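Local coordinates for protein condensin complex subunit 3 (Schizosaccharomyces pombe, PDB 5OQR) that serves as a regulatory subunit of the condensin complex, which is required to convert interphase chromatin into mitotic-like condensed chromosomes, at residues A[277-282]-A[310-315]; A[335-340]-A[381-386]; A[345-350]-A[361-366]; A[387-392]-A[407-412]; A[400-405]-A[463-468]. One frame throughout, in Å; residues are numbered along the deposited sequence.

Contact 1 (A[277-282]-A[310-315]); sequences VAVLAI and SSLLAR
Leu312 sits at the middle of this contact, sharing its two methyl branches between three residues of the facing helix. CD2 meets Ala278 CB at 3.6 Å and lies 4.2 Å from Ile282 CD1, whereas CD1 packs on Val279 CG2 at 3.8 Å. This is helix-on-helix packing in the alpha-solenoid of a HEAT-repeat protein: the axes of 277-282 and 310-315 approach to 10.2 Å and are inclined at 57°, with the CA atoms of Val279 and Leu312, and those of Ile282 and Leu313, closest in register. A second apolar pair extends the interface, Ile282 CG2 against Leu313 CD1 at 4.0 Å. Leu312 reaches across because its CG stands opposite the backbone N (chi1 -177°), which carries the isobutyl fork out to the other helix. All four pairs are carbon to carbon, so the match depends on shape. Further out, Phe361 and Gln365 of helix 356-372 also touch Leu312, and Val271 packs on both it and Ala278. At one margin Arg315 is fixed by three partners: a salt bridge from NE to Glu319, a hydrogen bond from NH2 to Gln365 OE1 and a cation-pi contact with Tyr368. One face of the guanidinium group so held receives Val279 CG2, displaced toward the rim and 4.2 Å from Arg315 NH2.

Contact 2 (A[335-340]-A[381-386]); sequences EVVQLT and RRKLLK
With chi1 at -170°, Lys383 starts out on the side opposite its own backbone N and then runs extended to its end, which places the ammonium nitrogen beside the helix of Val337. There Lys383 NZ donates to Val337 O over 3.1 Å, tilted 31° from the carbonyl plane, and also lies 3.7 Å from Val337 CG1. The methylenes leading to it pass across Thr340 at a slant, Thr340 CG2 being 4.0 Å from Lys383 CE. The helices 336-340 and 381-386 run nearly parallel, at 18° with axes 8.9 Å apart, a side-by-side packing of the alpha-solenoid in which the second helix belongs to HEAT 6. Inward of the lysine, Thr340 OG1 rests on Leu384 CB at 3.4 Å while donating to Val336 O at 2.7 Å. The hydroxyl thus has a partner in its own helix; the same carbonyl takes Thr340 N from the opposite face of its plane. A leucine in place of Lys383 would probably rob Val337 O of its donor from the neighbouring helix. Leu384 also touches Leu408 and Leu412 of helix 399-412, and Arg381 NE is bound to Leu412 O.

Contact 3 (A[345-350]-A[361-366]); sequences RQYVSL and FIIEQL
Two flat groups of 345-350, the Tyr347 ring and the Gln346 amide, border the pair Ile362 and Ile363. CD1 of Ile363 approaches the ring obliquely, 3.8 Å from Tyr347 CD1, and the two side chains cross at about a right angle. Over one face of the amide lie two methyls of Ile362: its CG2 is 3.6 Å from Gln346 CD, and its CD1 is 3.5 Å from Gln346 OE1. The glutamine chain bends at chi2 (62°), which brings the amide onto Ile362 while its aliphatic part stays with Ile363, with Gln346 CG 3.6 Å from Ile363 CG1. Here helix 336-348 is followed, after a short connection, by helix 356-372, which runs back along it as the second arm of a helical hairpin of the alpha-solenoid. Leu350 meets Ile363 tip to tip, CD1 to CD1 at 3.7 Å. The same methyl of Ile363 is therefore shared between an aromatic ring and a leucine. The polar ends find partners outside this apolar patch: Gln346 OE1 is hydrogen-bonded to Ser359 OG, which helps fix the rotation of the amide, and Tyr347 OH to His405 NE2 of helix 399-412.

Contact 4 (A[387-392]-A[407-412]); sequences SLTNSL and ELLRKL
Behind Leu388, which packs on Leu408 and Leu409, Ser387 O is gripped twice by one residue of its own helix: Ser391 N at 2.8 Å and Ser391 OG at 2.9 Å, the hydroxyl standing above the carbonyl plane. Across the contact everything is apolar or nearly so. Leu388 fans out, its CB 3.6 Å from Leu409 CD1 and its CD1 touching both Leu408 CG (3.7 Å) and Leu412 CD1 (3.6 Å). With CG placed away from its carbonyl carbon (chi1 -61°), it projects over the facing helix. More loosely, Leu392 CD1 reaches Leu409 CD2 at 4.3 Å. The axes, 10.4 Å apart and at 146°, describe the antiparallel helix pair of HEAT 6, to which both segments belong. Thr389 crosses Leu409 at about a right angle, its OG1 4.1 Å from Leu409 CD1 and hydrogen-bonded to Leu385 O. With four apolar leucine pairs across the contact and Thr389 OG1 engaged within its own helix, the pairing rests on leucine packing rather than on polar bonds between the helices.

Contact 5 (A[400-405]-A[463-468]); sequences SLISLH and LSYVQC
Ile402 points its CB toward Tyr465 and Cys468, and the two branches beyond CB divide the opposing surface. CG2 lies 3.9 Å from Tyr465 CD1 and 4.0 Å from Cys468 SG, touching both ring and sulfur, and sits off the ring plane. On the other branch, CG1 is 4.0 Å from Tyr465 CE1, and the terminal CD1 comes to 3.8 Å from that same CE1, arriving at the ring edge in its plane. The two side chains cross at about a right angle. With CG1 anti to the carbonyl carbon (chi1 -74°) and CD1 extended beyond it, the terminal methyl of Ile402 reaches the ring edge and lies 4.4 Å from Ser464 CB. One turn on, Cys468 SG also faces Ser403, 3.7 Å from its OG. An alanine in place of Ile402 would probably open a gap beside the tyrosine edge and deprive Cys468 SG of the CG2 methyl packed on it. The helices cross at 40° with axes 9.8 Å apart, joining a HEAT 6 helix to helix 457-471 in the solenoid. Tyr465 OH extends the link to Leu392 O of helix 378-394, while Ile426 and Ile427 of helix 416-434 also touch the tyrosine, and helices 480-495 and 500-514 pack on the side chains of Leu463, Val466 and Gln467.

Overall arrangement
From the N terminus, contact 1 comes first and closes a loop of 27 residues between helices 275-288 and 308-324. Contact 2 then opens a wider loop, from helix 336-348 to helix 378-394, and contact 3 is nested inside it, tying the same first helix to helix 356-372. Contact 4 follows in series, pairing the two helices of HEAT 6; contact 5 crosses it, since 400-405 lies between the segments of contact 4 while 463-468 lies beyond them. Contacts 2 and 4 have centres about 10 Å apart, and contacts 4 and 5 about 11 Å. Contact 1 joins this cluster through contact 3, making one continuous stretch of the solenoid.

Contact 1 (A[277-282]-A[310-315])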
# COMPACT_ATOMS: atom_id res chain seq x y z
N VAL A 277 -4.32 -1.02 14.49
CA VAL A 277 -4.67 -2.30 13.89
C VAL A 277 -5.73 -3.01 14.73
O VAL A 277 -6.63 -3.67 14.20
CB VAL A 277 -3.41 -3.17 13.72
CG1 VAL A 277 -3.78 -4.57 13.24
CG2 VAL A 277 -2.46 -2.52 12.73
N ALA A 278 -5.63 -2.90 16.06
CA ALA A 278 -6.57 -3.59 16.93
C ALA A 278 -7.98 -3.05 16.75
O ALA A 278 -8.95 -3.82 16.75
CB ALA A 278 -6.13 -3.46 18.39
N VAL A 279 -8.12 -1.73 16.59
CA VAL A 279 -9.44 -1.15 16.34
C VAL A 279 -10.00 -1.67 15.03
O VAL A 279 -11.15 -2.12 14.96
CB VAL A 279 -9.36 0.39 16.35
CG1 VAL A 279 -10.69 1.00 15.93
CG2 VAL A 279 -8.96 0.89 17.72
N LEU A 280 -9.20 -1.62 13.96
CA LEU A 280 -9.66 -2.07 12.66
C LEU A 280 -10.08 -3.54 12.69
O LEU A 280 -11.10 -3.91 12.11
CB LEU A 280 -8.57 -1.85 11.62
CG LEU A 280 -8.84 -2.33 10.19
CD1 LEU A 280 -10.00 -1.57 9.57
CD2 LEU A 280 -7.59 -2.18 9.34
N ALA A 281 -9.30 -4.38 13.38
CA ALA A 281 -9.65 -5.79 13.49
C ALA A 281 -11.01 -5.97 14.15
O ALA A 281 -11.83 -6.78 13.69
CB ALA A 281 -8.57 -6.53 14.28
N ILE A 282 -11.28 -5.22 15.22
CA ILE A 282 -12.57 -5.32 15.89
C ILE A 282 -13.69 -4.92 14.94
O ILE A 282 -14.71 -5.61 14.82
CB ILE A 282 -12.58 -4.47 17.17
CG1 ILE A 282 -11.59 -5.03 18.19
CG2 ILE A 282 -13.98 -4.41 17.78
CD1 ILE A 282 -11.32 -4.12 19.37
N SER A 310 -10.18 -4.90 27.27
CA SER A 310 -11.58 -4.67 27.62
C SER A 310 -11.99 -3.23 27.35
O SER A 310 -13.09 -2.98 26.84
CB SER A 310 -11.80 -5.04 29.09
OG SER A 310 -12.86 -4.30 29.66
N SER A 311 -11.11 -2.28 27.65
CA SER A 311 -11.46 -0.87 27.45
C SER A 311 -11.46 -0.52 25.96
O SER A 311 -12.30 0.27 25.51
CB SER A 311 -10.49 0.02 28.21
OG SER A 311 -9.17 -0.08 27.69
N LEU A 312 -10.52 -1.07 25.20
CA LEU A 312 -10.48 -0.81 23.77
C LEU A 312 -11.73 -1.35 23.08
O LEU A 312 -12.24 -0.74 22.14
CB LEU A 312 -9.23 -1.44 23.15
CG LEU A 312 -9.03 -1.19 21.66
CD1 LEU A 312 -8.63 0.25 21.41
CD2 LEU A 312 -8.00 -2.13 21.10
N LEU A 313 -12.23 -2.50 23.55
CA LEU A 313 -13.44 -3.07 22.95
C LEU A 313 -14.64 -2.16 23.13
O LEU A 313 -15.44 -1.99 22.21
CB LEU A 313 -13.72 -4.44 23.56
CG LEU A 313 -14.99 -5.14 23.08
CD1 LEU A 313 -14.94 -5.38 21.57
CD2 LEU A 313 -15.20 -6.44 23.83
N ALA A 314 -14.79 -1.57 24.32
CA ALA A 314 -15.91 -0.67 24.56
C ALA A 314 -15.80 0.59 23.71
O ALA A 314 -16.80 1.05 23.14
CB ALA A 314 -15.99 -0.32 26.04
N ARG A 315 -14.60 1.15 23.60
CA ARG A 315 -14.42 2.36 22.81
C ARG A 315 -14.71 2.10 21.33
O ARG A 315 -15.25 2.96 20.64
CB ARG A 315 -13.00 2.90 23.00
CG ARG A 315 -12.56 3.93 21.97
CD ARG A 315 -11.82 3.28 20.80
NE ARG A 315 -11.29 4.26 19.86
CZ ARG A 315 -10.01 4.60 19.75
NH1 ARG A 315 -9.65 5.51 18.86
NH2 ARG A 315 -9.08 4.04 20.51

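Contact 2 (A[335-340]-A[381-386])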
# COMPACT_ATOMS: atom_id res chain seq x y z
N GLU A 335 -23.61 6.70 31.01
CA GLU A 335 -23.78 8.14 31.04
C GLU A 335 -22.49 8.80 31.52
O GLU A 335 -21.64 8.18 32.15
CB GLU A 335 -24.94 8.51 31.96
CG GLU A 335 -26.25 7.79 31.63
CD GLU A 335 -27.18 8.64 30.79
OE1 GLU A 335 -27.66 9.68 31.28
OE2 GLU A 335 -27.42 8.27 29.62
N VAL A 336 -22.35 10.08 31.19
CA VAL A 336 -21.12 10.80 31.53
C VAL A 336 -20.86 10.76 33.03
O VAL A 336 -19.71 10.75 33.46
CB VAL A 336 -21.19 12.24 31.00
CG1 VAL A 336 -21.33 12.26 29.50
CG2 VAL A 336 -22.33 12.98 31.65
N VAL A 337 -21.92 10.76 33.84
CA VAL A 337 -21.75 10.68 35.29
C VAL A 337 -20.99 9.42 35.66
O VAL A 337 -20.01 9.46 36.41
CB VAL A 337 -23.12 10.75 35.99
CG1 VAL A 337 -22.96 10.57 37.50
CG2 VAL A 337 -23.81 12.07 35.68
N GLN A 338 -21.45 8.27 35.16
CA GLN A 338 -20.75 7.02 35.41
C GLN A 338 -19.37 7.03 34.76
O GLN A 338 -18.40 6.51 35.33
CB GLN A 338 -21.57 5.84 34.89
CG GLN A 338 -23.04 5.84 35.29
CD GLN A 338 -23.88 4.99 34.35
OE1 GLN A 338 -24.72 5.51 33.62
NE2 GLN A 338 -23.65 3.69 34.36
N LEU A 339 -19.27 7.61 33.57
CA LEU A 339 -17.99 7.67 32.87
C LEU A 339 -16.97 8.47 33.67
O LEU A 339 -15.83 8.03 33.86
CB LEU A 339 -18.18 8.28 31.48
CG LEU A 339 -16.95 8.33 30.59
CD1 LEU A 339 -16.59 6.95 30.09
CD2 LEU A 339 -17.18 9.28 29.43
N THR A 340 -17.36 9.66 34.14
CA THR A 340 -16.49 10.44 35.00
C THR A 340 -16.04 9.61 36.20
O THR A 340 -14.87 9.67 36.60
CB THR A 340 -17.20 11.71 35.47
OG1 THR A 340 -17.74 12.40 34.34
CG2 THR A 340 -16.23 12.63 36.20
N ARG A 381 -22.27 17.04 32.41
CA ARG A 381 -21.30 17.92 31.78
C ARG A 381 -20.49 18.68 32.83
O ARG A 381 -19.26 18.75 32.75
CB ARG A 381 -22.02 18.90 30.85
CG ARG A 381 -21.12 19.98 30.25
CD ARG A 381 -21.91 20.95 29.39
NE ARG A 381 -21.24 22.25 29.32
CZ ARG A 381 -21.66 23.37 29.90
NH1 ARG A 381 -20.96 24.48 29.76
NH2 ARG A 381 -22.78 23.39 30.62
N ARG A 382 -21.18 19.24 33.83
CA ARG A 382 -20.50 19.99 34.88
C ARG A 382 -19.59 19.08 35.70
O ARG A 382 -18.49 19.49 36.10
CB ARG A 382 -21.53 20.67 35.77
CG ARG A 382 -22.40 21.69 35.05
CD ARG A 382 -23.86 21.59 35.46
NE ARG A 382 -24.05 21.80 36.89
CZ ARG A 382 -24.14 22.99 37.48
NH1 ARG A 382 -24.05 24.10 36.75
NH2 ARG A 382 -24.32 23.08 38.79
N LYS A 383 -20.02 17.85 35.97
CA LYS A 383 -19.20 16.94 36.76
C LYS A 383 -17.90 16.63 36.04
O LYS A 383 -16.81 16.79 36.61
CB LYS A 383 -19.97 15.65 37.05
CG LYS A 383 -19.29 14.75 38.06
CD LYS A 383 -19.87 13.35 38.07
CE LYS A 383 -19.06 12.44 38.98
NZ LYS A 383 -19.59 11.05 39.02
N LEU A 384 -17.99 16.17 34.79
CA LEU A 384 -16.78 15.83 34.04
C LEU A 384 -15.86 17.03 33.91
O LEU A 384 -14.63 16.88 33.96
CB LEU A 384 -17.17 15.28 32.67
CG LEU A 384 -16.03 14.85 31.75
CD1 LEU A 384 -15.12 13.84 32.42
CD2 LEU A 384 -16.61 14.28 30.47
N LEU A 385 -16.42 18.22 33.74
CA LEU A 385 -15.60 19.42 33.66
C LEU A 385 -14.83 19.63 34.95
O LEU A 385 -13.63 19.94 34.93
CB LEU A 385 -16.49 20.63 33.35
CG LEU A 385 -15.77 21.97 33.23
CD1 LEU A 385 -14.76 21.95 32.10
CD2 LEU A 385 -16.78 23.08 33.02
N LYS A 386 -15.50 19.47 36.09
CA LYS A 386 -14.82 19.56 37.38
C LYS A 386 -13.69 18.54 37.47
O LYS A 386 -12.56 18.87 37.84
CB LYS A 386 -15.82 19.35 38.51
CG LYS A 386 -15.98 20.54 39.43
CD LYS A 386 -17.00 20.21 40.50
CE LYS A 386 -17.16 21.35 41.48
NZ LYS A 386 -18.49 21.27 42.16

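Contact 3 (A[345-350]-A[361-366])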
# COMPACT_ATOMS: atom_id res chain seq x y z
N ARG A 345 -11.79 6.31 39.09
CA ARG A 345 -11.25 5.07 39.64
C ARG A 345 -9.92 4.72 38.99
O ARG A 345 -9.01 4.23 39.66
CB ARG A 345 -12.24 3.92 39.45
CG ARG A 345 -13.54 4.06 40.20
CD ARG A 345 -14.38 2.80 40.07
NE ARG A 345 -13.91 1.73 40.95
CZ ARG A 345 -13.25 0.64 40.56
NH1 ARG A 345 -12.95 0.45 39.28
NH2 ARG A 345 -12.88 -0.26 41.46
N GLN A 346 -9.81 4.96 37.69
CA GLN A 346 -8.61 4.56 36.96
C GLN A 346 -7.42 5.45 37.32
O GLN A 346 -6.28 4.98 37.28
CB GLN A 346 -8.88 4.60 35.46
CG GLN A 346 -8.08 3.59 34.66
CD GLN A 346 -8.38 2.15 35.04
OE1 GLN A 346 -7.47 1.34 35.20
NE2 GLN A 346 -9.66 1.83 35.17
N TYR A 347 -7.66 6.71 37.66
CA TYR A 347 -6.58 7.57 38.14
C TYR A 347 -5.85 6.93 39.31
O TYR A 347 -4.62 7.04 39.42
CB TYR A 347 -7.13 8.93 38.58
CG TYR A 347 -7.63 9.82 37.47
CD1 TYR A 347 -7.02 9.84 36.22
CD2 TYR A 347 -8.72 10.65 37.67
CE1 TYR A 347 -7.48 10.66 35.22
CE2 TYR A 347 -9.19 11.46 36.68
CZ TYR A 347 -8.56 11.47 35.46
OH TYR A 347 -9.04 12.29 34.47
N VAL A 348 -6.58 6.27 40.20
CA VAL A 348 -5.96 5.63 41.36
C VAL A 348 -4.89 4.64 40.91
O VAL A 348 -3.81 4.57 41.49
CB VAL A 348 -7.03 4.95 42.23
CG1 VAL A 348 -6.40 4.21 43.40
CG2 VAL A 348 -8.04 5.97 42.73
N SER A 349 -5.18 3.88 39.85
CA SER A 349 -4.23 2.89 39.35
C SER A 349 -2.96 3.51 38.78
O SER A 349 -1.99 2.79 38.55
CB SER A 349 -4.90 2.02 38.28
OG SER A 349 -5.87 1.16 38.85
N LEU A 350 -2.95 4.82 38.55
CA LEU A 350 -1.73 5.47 38.07
C LEU A 350 -0.69 5.61 39.16
O LEU A 350 0.50 5.77 38.84
CB LEU A 350 -2.07 6.85 37.49
CG LEU A 350 -2.89 6.86 36.20
CD1 LEU A 350 -3.22 8.29 35.81
CD2 LEU A 350 -2.15 6.17 35.07
N PHE A 361 -3.54 3.57 28.99
CA PHE A 361 -4.30 3.12 27.83
C PHE A 361 -5.79 3.08 28.12
O PHE A 361 -6.60 3.47 27.28
CB PHE A 361 -3.79 1.74 27.40
CG PHE A 361 -4.37 1.26 26.11
CD1 PHE A 361 -3.97 1.80 24.90
CD2 PHE A 361 -5.32 0.25 26.10
CE1 PHE A 361 -4.51 1.36 23.71
CE2 PHE A 361 -5.86 -0.20 24.91
CZ PHE A 361 -5.45 0.36 23.71
N ILE A 362 -6.17 2.61 29.31
CA ILE A 362 -7.58 2.54 29.68
C ILE A 362 -8.19 3.94 29.72
O ILE A 362 -9.26 4.19 29.17
CB ILE A 362 -7.75 1.81 31.02
CG1 ILE A 362 -7.30 0.35 30.88
CG2 ILE A 362 -9.20 1.86 31.50
CD1 ILE A 362 -7.12 -0.36 32.20
N ILE A 363 -7.51 4.86 30.41
CA ILE A 363 -8.00 6.24 30.48
C ILE A 363 -8.12 6.83 29.09
O ILE A 363 -9.08 7.54 28.78
CB ILE A 363 -7.08 7.08 31.38
CG1 ILE A 363 -7.18 6.60 32.83
CG2 ILE A 363 -7.42 8.57 31.29
CD1 ILE A 363 -6.09 7.13 33.74
N GLU A 364 -7.15 6.54 28.22
CA GLU A 364 -7.21 7.00 26.84
C GLU A 364 -8.51 6.56 26.17
O GLU A 364 -9.20 7.37 25.54
CB GLU A 364 -6.00 6.45 26.08
CG GLU A 364 -5.86 6.97 24.67
CD GLU A 364 -4.58 6.49 24.01
OE1 GLU A 364 -4.60 6.20 22.79
OE2 GLU A 364 -3.56 6.38 24.72
N GLN A 365 -8.88 5.29 26.33
CA GLN A 365 -10.10 4.80 25.72
C GLN A 365 -11.33 5.50 26.29
O GLN A 365 -12.27 5.81 25.55
CB GLN A 365 -10.21 3.28 25.91
CG GLN A 365 -9.05 2.50 25.32
CD GLN A 365 -8.68 2.96 23.93
OE1 GLN A 365 -9.55 3.18 23.09
NE2 GLN A 365 -7.39 3.12 23.68
N LEU A 366 -11.34 5.75 27.60
CA LEU A 366 -12.50 6.39 28.21
C LEU A 366 -12.65 7.83 27.74
O LEU A 366 -13.77 8.31 27.55
CB LEU A 366 -12.38 6.33 29.74
CG LEU A 366 -12.39 4.94 30.37
CD1 LEU A 366 -12.27 5.06 31.88
CD2 LEU A 366 -13.64 4.17 30.00

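Contact 4 (A[387-392]-A[407-412])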
# COMPACT_ATOMS: atom_id res chain seq x y z
N SER A 387 -13.99 17.28 37.14
CA SER A 387 -12.98 16.24 37.20
C SER A 387 -11.78 16.59 36.33
O SER A 387 -10.63 16.50 36.78
CB SER A 387 -13.59 14.90 36.76
OG SER A 387 -12.63 13.86 36.83
N LEU A 388 -12.02 17.00 35.09
CA LEU A 388 -10.93 17.39 34.21
C LEU A 388 -10.20 18.61 34.75
O LEU A 388 -8.96 18.65 34.75
CB LEU A 388 -11.46 17.66 32.80
CG LEU A 388 -12.12 16.47 32.11
CD1 LEU A 388 -12.83 16.92 30.84
CD2 LEU A 388 -11.10 15.39 31.80
N THR A 389 -10.94 19.61 35.21
CA THR A 389 -10.32 20.79 35.79
C THR A 389 -9.42 20.42 36.96
O THR A 389 -8.38 21.05 37.17
CB THR A 389 -11.39 21.78 36.25
OG1 THR A 389 -12.30 22.04 35.17
CG2 THR A 389 -10.76 23.09 36.70
N ASN A 390 -9.81 19.40 37.73
CA ASN A 390 -9.00 18.99 38.87
C ASN A 390 -7.79 18.19 38.43
O ASN A 390 -6.67 18.44 38.89
CB ASN A 390 -9.86 18.17 39.84
CG ASN A 390 -9.04 17.57 40.97
OD1 ASN A 390 -8.71 18.25 41.94
ND2 ASN A 390 -8.71 16.29 40.85
N SER A 391 -7.99 17.22 37.53
CA SER A 391 -6.89 16.35 37.12
C SER A 391 -5.75 17.15 36.49
O SER A 391 -4.58 16.82 36.68
CB SER A 391 -7.40 15.30 36.15
OG SER A 391 -8.48 14.57 36.70
N LEU A 392 -6.08 18.20 35.74
CA LEU A 392 -5.04 19.00 35.11
C LEU A 392 -4.35 19.91 36.11
O LEU A 392 -3.18 20.24 35.93
CB LEU A 392 -5.64 19.84 33.98
CG LEU A 392 -6.11 19.06 32.75
CD1 LEU A 392 -7.12 19.88 31.96
CD2 LEU A 392 -4.92 18.68 31.87
N GLU A 407 -8.43 18.45 25.06
CA GLU A 407 -9.38 18.40 23.95
C GLU A 407 -10.80 18.16 24.45
O GLU A 407 -11.75 18.80 23.98
CB GLU A 407 -8.96 17.31 22.97
CG GLU A 407 -9.89 17.14 21.78
CD GLU A 407 -9.41 16.06 20.83
OE1 GLU A 407 -8.28 15.56 21.01
OE2 GLU A 407 -10.17 15.71 19.90
N LEU A 408 -10.96 17.24 25.41
CA LEU A 408 -12.27 17.00 25.99
C LEU A 408 -12.75 18.19 26.81
O LEU A 408 -13.95 18.47 26.86
CB LEU A 408 -12.21 15.74 26.85
CG LEU A 408 -13.47 15.29 27.59
CD1 LEU A 408 -14.61 15.02 26.62
CD2 LEU A 408 -13.17 14.05 28.41
N LEU A 409 -11.82 18.90 27.46
CA LEU A 409 -12.19 20.12 28.16
C LEU A 409 -12.82 21.13 27.21
O LEU A 409 -13.90 21.67 27.49
CB LEU A 409 -10.95 20.71 28.84
CG LEU A 409 -11.19 21.68 30.00
CD1 LEU A 409 -11.55 20.91 31.26
CD2 LEU A 409 -9.97 22.54 30.22
N ARG A 410 -12.16 21.40 26.08
CA ARG A 410 -12.72 22.29 25.08
C ARG A 410 -14.13 21.89 24.69
O ARG A 410 -15.02 22.74 24.57
CB ARG A 410 -11.82 22.30 23.84
CG ARG A 410 -12.39 23.04 22.63
CD ARG A 410 -12.54 24.52 22.90
NE ARG A 410 -13.17 25.21 21.78
CZ ARG A 410 -14.47 25.46 21.68
NH1 ARG A 410 -15.31 25.08 22.63
NH2 ARG A 410 -14.94 26.09 20.61
N LYS A 411 -14.36 20.60 24.48
CA LYS A 411 -15.68 20.12 24.07
C LYS A 411 -16.74 20.44 25.11
O LYS A 411 -17.90 20.67 24.76
CB LYS A 411 -15.61 18.62 23.81
CG LYS A 411 -16.92 17.98 23.43
CD LYS A 411 -16.80 16.47 23.48
CE LYS A 411 -18.14 15.79 23.44
NZ LYS A 411 -18.69 15.69 22.06
N LEU A 412 -16.38 20.45 26.40
CA LEU A 412 -17.37 20.70 27.45
C LEU A 412 -17.63 22.19 27.63
O LEU A 412 -18.76 22.59 27.92
CB LEU A 412 -16.90 20.08 28.76
CG LEU A 412 -16.65 18.57 28.72
CD1 LEU A 412 -16.19 18.07 30.07
CD2 LEU A 412 -17.89 17.83 28.28

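Contact 5 (A[400-405]-A[463-468])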
# COMPACT_ATOMS: atom_id res chain seq x y z
N SER A 400 0.94 12.00 26.79
CA SER A 400 -0.02 11.33 25.91
C SER A 400 -1.45 11.69 26.27
O SER A 400 -2.27 11.97 25.39
CB SER A 400 0.19 9.82 25.99
OG SER A 400 0.24 9.38 27.34
N LEU A 401 -1.78 11.70 27.57
CA LEU A 401 -3.15 11.96 28.00
C LEU A 401 -3.46 13.44 28.12
O LEU A 401 -4.63 13.82 28.08
CB LEU A 401 -3.41 11.27 29.34
CG LEU A 401 -3.37 9.74 29.33
CD1 LEU A 401 -3.44 9.20 30.74
CD2 LEU A 401 -4.50 9.18 28.49
N ILE A 402 -2.44 14.30 28.24
CA ILE A 402 -2.68 15.73 28.37
C ILE A 402 -3.54 16.24 27.22
O ILE A 402 -4.48 17.02 27.41
CB ILE A 402 -1.34 16.49 28.45
CG1 ILE A 402 -0.70 16.28 29.83
CG2 ILE A 402 -1.53 17.99 28.16
CD1 ILE A 402 0.68 16.88 29.98
N SER A 403 -3.22 15.81 25.99
CA SER A 403 -3.92 16.34 24.82
C SER A 403 -5.39 15.97 24.85
O SER A 403 -6.27 16.82 24.64
CB SER A 403 -3.26 15.82 23.55
OG SER A 403 -1.86 16.07 23.57
N LEU A 404 -5.70 14.69 25.10
CA LEU A 404 -7.09 14.26 25.14
C LEU A 404 -7.85 14.92 26.28
O LEU A 404 -9.05 15.21 26.14
CB LEU A 404 -7.16 12.74 25.26
CG LEU A 404 -6.67 11.95 24.04
CD1 LEU A 404 -6.71 10.47 24.33
CD2 LEU A 404 -7.50 12.27 22.81
N HIS A 405 -7.19 15.16 27.41
CA HIS A 405 -7.84 15.87 28.51
C HIS A 405 -8.22 17.28 28.10
O HIS A 405 -9.36 17.72 28.32
CB HIS A 405 -6.93 15.89 29.74
CG HIS A 405 -7.04 14.68 30.60
ND1 HIS A 405 -6.19 13.59 30.47
CD2 HIS A 405 -7.90 14.36 31.59
CE1 HIS A 405 -6.52 12.67 31.35
NE2 HIS A 405 -7.55 13.11 32.05
N LEU A 463 4.08 24.48 29.44
CA LEU A 463 4.13 24.71 28.00
C LEU A 463 3.32 23.68 27.24
O LEU A 463 2.73 24.00 26.21
CB LEU A 463 5.58 24.71 27.53
CG LEU A 463 6.46 25.85 28.03
CD1 LEU A 463 7.91 25.61 27.66
CD2 LEU A 463 5.98 27.18 27.47
N SER A 464 3.29 22.43 27.73
CA SER A 464 2.43 21.43 27.11
C SER A 464 0.96 21.81 27.23
O SER A 464 0.17 21.51 26.33
CB SER A 464 2.68 20.07 27.74
OG SER A 464 4.01 19.65 27.53
N TYR A 465 0.58 22.47 28.32
CA TYR A 465 -0.79 22.97 28.44
C TYR A 465 -1.01 24.16 27.52
O TYR A 465 -2.09 24.31 26.95
CB TYR A 465 -1.09 23.36 29.89
CG TYR A 465 -1.28 22.22 30.86
CD1 TYR A 465 -0.77 20.95 30.59
CD2 TYR A 465 -1.99 22.40 32.04
CE1 TYR A 465 -0.95 19.91 31.48
CE2 TYR A 465 -2.17 21.37 32.93
CZ TYR A 465 -1.65 20.13 32.65
OH TYR A 465 -1.84 19.10 33.54
N VAL A 466 -0.01 25.02 27.39
CA VAL A 466 -0.10 26.14 26.46
C VAL A 466 -0.22 25.63 25.04
O VAL A 466 -1.02 26.14 24.24
CB VAL A 466 1.13 27.07 26.62
CG1 VAL A 466 0.98 28.29 25.73
CG2 VAL A 466 1.30 27.49 28.07
N GLN A 467 0.58 24.62 24.70
CA GLN A 467 0.55 24.06 23.35
C GLN A 467 -0.84 23.53 23.02
O GLN A 467 -1.38 23.82 21.94
CB GLN A 467 1.59 22.95 23.24
CG GLN A 467 1.82 22.44 21.84
CD GLN A 467 2.87 21.35 21.80
OE1 GLN A 467 3.54 21.08 22.80
NE2 GLN A 467 3.03 20.73 20.64
N CYS A 468 -1.45 22.77 23.93
CA CYS A 468 -2.77 22.23 23.67
C CYS A 468 -3.84 23.31 23.66
O CYS A 468 -4.88 23.15 23.02
CB CYS A 468 -3.12 21.17 24.72
SG CYS A 468 -2.17 19.65 24.59